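Local atomic coordinates of GAF domain-containing protein (Thermoplasma acidophilum, PDB entry 4MN7), a protein that probably reduces free methionine-R-sulfoxide to methionine, as a type II free methionine-R-sulfoxide reductase built on a GAF domain. Residues N67-E72 with E91-R97; E72-K76 with S87-E91. The protein carries 1 engineered substitution. All coordinates share one frame; numbering follows the deposited sequence.

Contact 1 and contact 2 follow one another along the same two chain sections, with centres about 14 Å apart, and they meet at E72 and E91, which belong to both. In contact 1 the short edge strand 70-72 and the loop leading into it lie along strand 90-98, and the strand pairing ends at E72 and E91. Contact 2, nested within the loop that contact 1 closes, carries the two chains on side by side, joined beyond that pair by the single V75 N to Q89 O backbone bond. The centre of contact 1 lies about 7 Å from the centre of the chain, that of contact 2 about 15 Å. At the shared pair, E91 also touches L59 and C60 of helix 59-66, while its carboxylate bonds to Y81 from the intervening loop.

Contact 1: N67-E72 with E91-R97; sequences NDIVNE and EIVVPVR
R97 grips N67 side-on with two nitrogens: NE bonds N67 OD1 at 2.8 Å, nearly straight at 175°, and NH2 reaches N67 O at 2.9 Å from above the carbonyl plane. The amide meets the guanidinium at its edge, OD1 in the guanidinium plane, with the two planes turned 79° apart. With CG anti to the backbone N (chi1 -164°), N67 swings its amide to the arginine while its positive phi closes helix 59-66 in a Schellman motif. With an alanine in place of N67, R97 NE is likely to lose its acceptor and the guanidinium to turn more freely about its remaining bond to the backbone O. Next along, the P95 ring packs on the D68 backbone, CD 3.5 Å from D68 O. I69 slants across I92, its CG2 3.9 Å from I92 CG1, and lies beside V94, pointing the same way; helix 118-136 packs on I69 and V94. V70 and V93 project from the other side of the sheet onto helix 59-66. Their backbones exchange two hydrogen bonds, V70 N to V93 O at 2.9 Å and V93 N to V70 O at 2.8 Å, and E72 and E91 repeat this. Helices on both faces of an antiparallel sheet edge are in keeping with the GAF fold.

Contact 2: E72-K76 with S87-E91; sequences EYDVK and STQSE
V75 turns CB toward Q89 and S90 and gives its backbone N-H to Q89 O, where a classic beta bulge sets Q89 and S90 together opposite S110 at the start of strand 90-98. The V75 N to Q89 O bond is straight, 175° at the hydrogen, but long at 3.2 Å, and the donor stands above the carbonyl plane. It follows the E72 and E91 pair, where regular sheet pairing ends. The valine adds an apolar touch through one branch: CG2 lies 4.0 Å from T88 CG2 and 3.8 Å from S90 CA. One residue on, K76 runs past the T88 carbonyl, with CE 4.0 Å from T88 O. On the E72 side, S90 brings its CB, not its hydroxyl, to the opposite backbone, 3.2 Å from E72 O.

A second shell fixes these groups. S90 OG, set between its backbone N and carbonyl carbon (chi1 56°), is held by K112 O and A115 N, which draws the hydroxyl away from E72 and into the segment beyond strand 101-110. T88 OG1 bonds D109, leaving CG2 as the branch that meets V75, and Q89 NE2 reaches D111 O. Thus much of the polar side-chain hold on 87-91 comes from strand 101-110 and the residues just after it, while Y81 packs on V75 from the intervening loop. The turn on the other segment is braced from within: E72, bent at chi2, turns its carboxylate toward the residues that follow it. OE2 accepts a hydrogen bond from N78 ND2, and E72 OE1 accepts D74 N at 2.8 Å through its anti lone pair.

Contact 1: N67-E72 with E91-R97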
# COMPACT_ATOMS: atom_id res chain seq x y z
N ASN A 67 9.70 10.02 -17.66
CA ASN A 67 8.48 10.09 -16.85
C ASN A 67 7.24 9.59 -17.54
O ASN A 67 6.23 10.22 -17.53
CB ASN A 67 8.21 11.48 -16.29
CG ASN A 67 7.19 11.44 -15.15
OD1 ASN A 67 6.80 10.36 -14.66
ND2 ASN A 67 6.74 12.58 -14.75
N ASP A 68 7.29 8.39 -18.07
CA ASP A 68 6.14 7.85 -18.79
C ASP A 68 6.31 6.35 -18.84
O ASP A 68 7.42 5.84 -18.62
CB ASP A 68 6.22 8.47 -20.20
CG ASP A 68 4.90 8.58 -20.87
OD1 ASP A 68 3.89 8.30 -20.26
OD2 ASP A 68 4.91 8.91 -22.09
N ILE A 69 5.26 5.64 -19.21
CA ILE A 69 5.31 4.21 -19.39
C ILE A 69 6.21 3.85 -20.53
O ILE A 69 6.20 4.48 -21.58
CB ILE A 69 3.92 3.65 -19.69
CG1 ILE A 69 3.06 3.69 -18.41
CG2 ILE A 69 3.99 2.22 -20.17
CD1 ILE A 69 1.61 3.39 -18.62
N VAL A 70 6.98 2.79 -20.34
CA VAL A 70 7.77 2.24 -21.46
C VAL A 70 7.27 0.83 -21.58
O VAL A 70 7.33 0.04 -20.61
CB VAL A 70 9.27 2.30 -21.16
CG1 VAL A 70 10.07 1.51 -22.20
CG2 VAL A 70 9.70 3.76 -21.21
N ASN A 71 6.85 0.48 -22.77
CA ASN A 71 6.24 -0.85 -22.98
C ASN A 71 6.90 -1.45 -24.18
O ASN A 71 6.59 -1.02 -25.26
CB ASN A 71 4.74 -0.73 -23.22
CG ASN A 71 4.04 -2.10 -23.41
OD1 ASN A 71 4.68 -3.16 -23.56
ND2 ASN A 71 2.68 -2.07 -23.47
N GLU A 72 7.81 -2.42 -23.97
CA GLU A 72 8.49 -3.13 -25.07
C GLU A 72 7.72 -4.41 -25.41
O GLU A 72 7.68 -5.35 -24.63
CB GLU A 72 9.92 -3.44 -24.70
CG GLU A 72 10.62 -4.32 -25.69
CD GLU A 72 10.60 -3.68 -27.08
OE1 GLU A 72 10.06 -4.29 -28.06
OE2 GLU A 72 11.08 -2.54 -27.19
N GLU A 91 8.15 -6.51 -21.78
CA GLU A 91 8.45 -5.85 -20.54
C GLU A 91 7.83 -4.43 -20.53
O GLU A 91 7.84 -3.71 -21.53
CB GLU A 91 9.96 -5.74 -20.34
CG GLU A 91 10.33 -5.07 -19.00
CD GLU A 91 11.80 -5.04 -18.71
OE1 GLU A 91 12.55 -5.46 -19.62
OE2 GLU A 91 12.21 -4.64 -17.59
N ILE A 92 7.28 -4.07 -19.36
CA ILE A 92 6.63 -2.78 -19.18
C ILE A 92 7.17 -2.19 -17.91
O ILE A 92 7.42 -2.90 -16.94
CB ILE A 92 5.11 -2.89 -19.17
CG1 ILE A 92 4.48 -1.50 -19.22
CG2 ILE A 92 4.67 -3.69 -17.98
CD1 ILE A 92 2.98 -1.49 -19.32
N VAL A 93 7.46 -0.91 -17.97
CA VAL A 93 7.97 -0.19 -16.84
C VAL A 93 7.08 1.02 -16.68
O VAL A 93 6.95 1.81 -17.58
CB VAL A 93 9.40 0.24 -17.01
CG1 VAL A 93 9.95 0.80 -15.70
CG2 VAL A 93 10.28 -0.92 -17.42
N VAL A 94 6.49 1.16 -15.49
CA VAL A 94 5.49 2.18 -15.25
C VAL A 94 6.02 3.04 -14.14
O VAL A 94 6.34 2.52 -13.09
CB VAL A 94 4.26 1.48 -14.72
CG1 VAL A 94 3.24 2.50 -14.30
CG2 VAL A 94 3.71 0.53 -15.78
N PRO A 95 6.20 4.35 -14.37
CA PRO A 95 6.73 5.26 -13.34
C PRO A 95 5.83 5.41 -12.15
O PRO A 95 4.61 5.42 -12.31
CB PRO A 95 6.84 6.59 -14.05
CG PRO A 95 5.91 6.46 -15.20
CD PRO A 95 5.89 5.06 -15.60
N VAL A 96 6.42 5.50 -10.96
CA VAL A 96 5.68 5.82 -9.71
C VAL A 96 5.93 7.27 -9.41
O VAL A 96 7.05 7.65 -9.27
CB VAL A 96 6.11 4.95 -8.53
CG1 VAL A 96 5.44 5.41 -7.19
CG2 VAL A 96 5.79 3.49 -8.86
N ARG A 97 4.90 8.08 -9.41
CA ARG A 97 5.06 9.49 -9.17
C ARG A 97 4.59 10.04 -7.81
O ARG A 97 3.55 9.66 -7.23
CB ARG A 97 4.31 10.27 -10.23
CG ARG A 97 4.76 9.94 -11.62
CD ARG A 97 3.73 10.50 -12.59
NE ARG A 97 4.13 10.23 -13.94
CZ ARG A 97 3.32 9.88 -14.90
NH1 ARG A 97 2.04 9.81 -14.68
NH2 ARG A 97 3.79 9.67 -16.12

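Contact 2: E72-K76 with S87-E91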
# COMPACT_ATOMS: atom_id res chain seq x y z
N GLU A 72 7.81 -2.42 -23.97
CA GLU A 72 8.49 -3.13 -25.07
C GLU A 72 7.72 -4.41 -25.41
O GLU A 72 7.68 -5.35 -24.63
CB GLU A 72 9.92 -3.44 -24.70
CG GLU A 72 10.62 -4.32 -25.69
CD GLU A 72 10.60 -3.68 -27.08
OE1 GLU A 72 10.06 -4.29 -28.06
OE2 GLU A 72 11.08 -2.54 -27.19
N TYR A 73 7.09 -4.42 -26.58
CA TYR A 73 6.27 -5.55 -27.06
C TYR A 73 7.09 -6.78 -27.50
O TYR A 73 6.56 -7.92 -27.49
CB TYR A 73 5.48 -5.09 -28.30
CG TYR A 73 4.66 -3.83 -28.08
CD1 TYR A 73 3.42 -3.86 -27.34
CD2 TYR A 73 5.10 -2.59 -28.59
CE1 TYR A 73 2.66 -2.69 -27.14
CE2 TYR A 73 4.36 -1.41 -28.38
CZ TYR A 73 3.15 -1.46 -27.66
OH TYR A 73 2.45 -0.29 -27.48
N ASP A 74 8.34 -6.51 -27.90
CA ASP A 74 9.24 -7.52 -28.47
C ASP A 74 10.74 -7.27 -28.14
O ASP A 74 11.48 -6.67 -28.94
CB ASP A 74 9.07 -7.55 -29.97
CG ASP A 74 9.62 -8.84 -30.58
OD1 ASP A 74 10.36 -9.59 -29.88
OD2 ASP A 74 9.26 -9.11 -31.74
N VAL A 75 11.14 -7.72 -26.95
CA VAL A 75 12.46 -7.47 -26.36
C VAL A 75 13.60 -8.06 -27.20
O VAL A 75 14.60 -7.39 -27.44
CB VAL A 75 12.60 -8.09 -24.92
CG1 VAL A 75 14.00 -7.82 -24.32
CG2 VAL A 75 11.57 -7.50 -23.98
N LYS A 76 13.45 -9.31 -27.60
CA LYS A 76 14.52 -10.03 -28.26
C LYS A 76 14.77 -9.37 -29.59
O LYS A 76 15.93 -9.16 -29.99
CB LYS A 76 14.19 -11.53 -28.43
CG LYS A 76 13.96 -12.31 -27.12
CD LYS A 76 15.26 -12.75 -26.43
CE LYS A 76 15.05 -13.97 -25.50
NZ LYS A 76 16.22 -14.88 -25.34
N SER A 87 14.02 -15.91 -20.74
CA SER A 87 12.62 -16.15 -21.13
C SER A 87 11.80 -14.91 -21.51
O SER A 87 10.81 -15.02 -22.21
CB SER A 87 11.90 -16.96 -20.08
OG SER A 87 11.91 -16.32 -18.85
N THR A 88 12.25 -13.71 -21.11
CA THR A 88 11.41 -12.55 -21.28
C THR A 88 11.25 -12.21 -22.74
O THR A 88 12.20 -12.04 -23.43
CB THR A 88 12.05 -11.32 -20.58
OG1 THR A 88 12.07 -11.55 -19.16
CG2 THR A 88 11.26 -10.09 -20.91
N GLN A 89 10.02 -12.02 -23.17
CA GLN A 89 9.72 -11.50 -24.46
C GLN A 89 9.06 -10.18 -24.43
O GLN A 89 9.03 -9.52 -25.44
CB GLN A 89 8.78 -12.46 -25.20
CG GLN A 89 9.51 -13.78 -25.54
CD GLN A 89 8.70 -14.69 -26.46
OE1 GLN A 89 8.83 -14.62 -27.65
NE2 GLN A 89 7.84 -15.51 -25.88
N SER A 90 8.44 -9.78 -23.32
CA SER A 90 7.93 -8.39 -23.26
C SER A 90 8.10 -7.84 -21.87
O SER A 90 8.20 -8.59 -20.90
CB SER A 90 6.51 -8.22 -23.86
OG SER A 90 5.56 -9.07 -23.25
N GLU A 91 8.15 -6.51 -21.78
CA GLU A 91 8.45 -5.85 -20.54
C GLU A 91 7.83 -4.43 -20.53
O GLU A 91 7.84 -3.71 -21.53
CB GLU A 91 9.96 -5.74 -20.34
CG GLU A 91 10.33 -5.07 -19.00
CD GLU A 91 11.80 -5.04 -18.71
OE1 GLU A 91 12.55 -5.46 -19.62
OE2 GLU A 91 12.21 -4.64 -17.59